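Local coordinates for putative ketosteroid isomerase (Parabacteroides distasonis ATCC 8503, PDB 3KE7), which is of unknown function but, as a SnoaL-like protein of the NTF2 clan, may act as a ketosteroid isomerase and binds bicine in its pocket, at residues 105-111 with 124-130. Residues are numbered along the deposited sequence; the frame is centred on the assembly and turned at random.
Sequences KWNCTEV and QTHWSYV. With BCN (bicine), chain F.
With CG anti to its own carbonyl carbon in both residues (chi1 -62° in Trp-106, -73° in Trp-127), two indoles on adjacent strands meet nearly at right angles. They illustrate how an antiparallel hairpin can give one face to a pocket and the other to a dimer. The edge of Trp-127 is directed at the face of Trp-106 in a T-shaped pair, planes at 76°, CE3 of Trp-106 lying 3.8 Å from CE3 of Trp-127. Bicine fills the angle between them: its C6 lies 3.5 Å from NE1 of Trp-106 and 3.6 Å from CZ3 of Trp-127. Near the rim of the opposite face of Trp-106 lies Tyr-129, its ring set obliquely, with Tyr-129 CE1 3.7 Å from Trp-106 CH2, while Cys-108 SG sits over the centre of the far face of Trp-127, 3.6 Å from the centroid of its six-membered ring. Were Trp-106 replaced by alanine, bicine would probably lose one of its two indole walls, and the Trp-127 edge and Tyr-129 the ring they rest against. A water at the edge of Trp-127, in its plane, accepts from NE1 and donates to Glu-110 OE2, which helps fix the ring's turn about CB-CG. Glu-110 OE1, on its syn lone pair, receives the hydroxyl of Thr-125 OG1 at 2.6 Å. Beneath, the strands are laced by backbone bonds such as Asn-107 N to Ser-128 O (2.8 Å). On the other face, His-126 NE2 and Ser-128 OG are hydrogen-bonded to Ser-128 and His-126 of the second subunit, and Thr-109 to Gln-124 of that subunit. The faces thus differ in emphasis: one bonds the subunits through polar groups; the other offers aromatic walls that would probably suit a flat or apolar ligand, compatible with ketosteroid isomerase activity without establishing it.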
# COMPACT_ATOMS: atom_id res chain seq x y z
N LYS B 105 15.38 -3.54 -8.61
CA LYS B 105 14.11 -2.97 -9.08
C LYS B 105 13.03 -3.21 -8.02
O LYS B 105 12.78 -4.35 -7.64
CB LYS B 105 13.71 -3.57 -10.44
CG LYS B 105 14.72 -3.36 -11.59
CD LYS B 105 14.23 -4.04 -12.85
CE LYS B 105 13.03 -3.29 -13.44
NZ LYS B 105 13.40 -1.93 -13.94
N TRP B 106 12.38 -2.12 -7.62
CA TRP B 106 11.40 -2.13 -6.55
C TRP B 106 10.03 -1.62 -6.99
O TRP B 106 9.91 -0.80 -7.87
CB TRP B 106 11.85 -1.19 -5.42
CG TRP B 106 13.13 -1.51 -4.72
CD1 TRP B 106 14.37 -1.02 -5.03
CD2 TRP B 106 13.29 -2.33 -3.56
NE1 TRP B 106 15.30 -1.49 -4.14
CE2 TRP B 106 14.67 -2.28 -3.22
CE3 TRP B 106 12.42 -3.06 -2.76
CZ2 TRP B 106 15.18 -2.98 -2.12
CZ3 TRP B 106 12.95 -3.75 -1.67
CH2 TRP B 106 14.31 -3.70 -1.36
N ASN B 107 9.02 -2.16 -6.31
CA ASN B 107 7.65 -1.64 -6.23
C ASN B 107 7.54 -0.95 -4.85
O ASN B 107 8.07 -1.45 -3.85
CB ASN B 107 6.66 -2.79 -6.20
CG ASN B 107 6.74 -3.69 -7.40
OD1 ASN B 107 6.63 -3.24 -8.55
ND2 ASN B 107 6.87 -5.00 -7.15
N CYS B 108 6.81 0.15 -4.79
CA CYS B 108 6.57 0.83 -3.53
C CYS B 108 5.21 1.49 -3.43
O CYS B 108 4.81 2.24 -4.35
CB CYS B 108 7.65 1.87 -3.28
SG CYS B 108 7.57 2.63 -1.60
N THR B 109 4.55 1.26 -2.30
CA THR B 109 3.40 2.01 -1.89
C THR B 109 3.71 2.70 -0.57
O THR B 109 4.02 2.02 0.43
CB THR B 109 2.19 1.14 -1.69
OG1 THR B 109 1.94 0.40 -2.88
CG2 THR B 109 0.93 1.98 -1.30
N GLU B 110 3.57 4.01 -0.51
CA GLU B 110 3.65 4.78 0.71
C GLU B 110 2.29 5.43 0.93
O GLU B 110 1.68 5.94 -0.04
CB GLU B 110 4.71 5.91 0.63
CG GLU B 110 6.07 5.51 0.27
CD GLU B 110 6.86 4.95 1.44
OE1 GLU B 110 6.23 4.61 2.45
OE2 GLU B 110 8.13 4.87 1.34
N VAL B 111 1.78 5.39 2.16
CA VAL B 111 0.60 6.18 2.50
C VAL B 111 1.06 7.25 3.51
O VAL B 111 1.57 6.92 4.56
CB VAL B 111 -0.50 5.36 3.09
CG1 VAL B 111 -1.70 6.29 3.37
CG2 VAL B 111 -0.92 4.22 2.12
N GLN B 124 2.05 4.06 6.31
CA GLN B 124 2.19 2.72 5.74
C GLN B 124 3.23 2.72 4.66
O GLN B 124 3.24 3.59 3.80
CB GLN B 124 0.84 2.23 5.16
CG GLN B 124 0.83 0.77 4.73
CD GLN B 124 1.48 0.41 3.40
OE1 GLN B 124 1.74 -0.75 3.19
NE2 GLN B 124 1.72 1.42 2.49
N THR B 125 4.07 1.68 4.66
CA THR B 125 5.12 1.51 3.66
C THR B 125 5.09 0.05 3.22
O THR B 125 5.06 -0.87 4.07
CB THR B 125 6.51 1.81 4.24
OG1 THR B 125 6.56 3.18 4.65
CG2 THR B 125 7.59 1.46 3.27
N HIS B 126 5.10 -0.17 1.92
CA HIS B 126 5.19 -1.51 1.34
C HIS B 126 6.21 -1.48 0.22
O HIS B 126 5.96 -0.90 -0.84
CB HIS B 126 3.82 -1.98 0.80
CG HIS B 126 3.72 -3.46 0.52
ND1 HIS B 126 2.53 -4.16 0.67
CD2 HIS B 126 4.62 -4.35 0.01
CE1 HIS B 126 2.73 -5.42 0.28
NE2 HIS B 126 3.99 -5.57 -0.06
N TRP B 127 7.38 -2.09 0.47
CA TRP B 127 8.42 -2.26 -0.51
C TRP B 127 8.40 -3.70 -0.98
O TRP B 127 8.34 -4.62 -0.15
CB TRP B 127 9.82 -2.01 0.09
CG TRP B 127 10.13 -0.58 0.37
CD1 TRP B 127 10.09 0.06 1.54
CD2 TRP B 127 10.53 0.39 -0.61
NE1 TRP B 127 10.45 1.37 1.38
CE2 TRP B 127 10.75 1.60 0.06
CE3 TRP B 127 10.79 0.33 -1.97
CZ2 TRP B 127 11.14 2.77 -0.60
CZ3 TRP B 127 11.22 1.47 -2.64
CH2 TRP B 127 11.37 2.69 -1.95
N SER B 128 8.44 -3.93 -2.30
CA SER B 128 8.60 -5.30 -2.80
C SER B 128 9.54 -5.29 -3.99
O SER B 128 9.72 -4.25 -4.66
CB SER B 128 7.24 -5.95 -3.11
OG SER B 128 6.58 -5.36 -4.21
N TYR B 129 10.12 -6.46 -4.29
CA TYR B 129 10.93 -6.58 -5.50
C TYR B 129 10.05 -6.69 -6.72
O TYR B 129 9.01 -7.29 -6.68
CB TYR B 129 11.80 -7.83 -5.46
CG TYR B 129 12.79 -7.89 -4.33
CD1 TYR B 129 13.67 -6.86 -4.11
CD2 TYR B 129 12.90 -9.05 -3.55
CE1 TYR B 129 14.64 -6.95 -3.09
CE2 TYR B 129 13.87 -9.14 -2.53
CZ TYR B 129 14.69 -8.07 -2.31
OH TYR B 129 15.67 -8.15 -1.33
N VAL B 130 10.55 -6.15 -7.83
CA VAL B 130 9.91 -6.33 -9.12
C VAL B 130 10.24 -7.73 -9.62
O VAL B 130 11.43 -8.09 -9.76
CB VAL B 130 10.40 -5.30 -10.16
CG1 VAL B 130 9.96 -5.67 -11.60
CG2 VAL B 130 9.91 -3.87 -9.81
N1 BCN F . 14.95 0.53 0.57
C1 BCN F . 14.92 -0.60 1.50
C2 BCN F . 16.20 -1.45 1.36
O21 BCN F . 16.29 -2.56 1.92
O22 BCN F . 17.14 -0.99 0.68
C3 BCN F . 14.29 1.71 1.16
C4 BCN F . 15.24 2.45 2.10
O4 BCN F . 16.46 2.64 1.36
C5 BCN F . 14.26 0.13 -0.64
C6 BCN F . 14.68 1.02 -1.79
O6 BCN F . 16.13 1.13 -1.83
O HOH W 1 10.08 3.81 2.89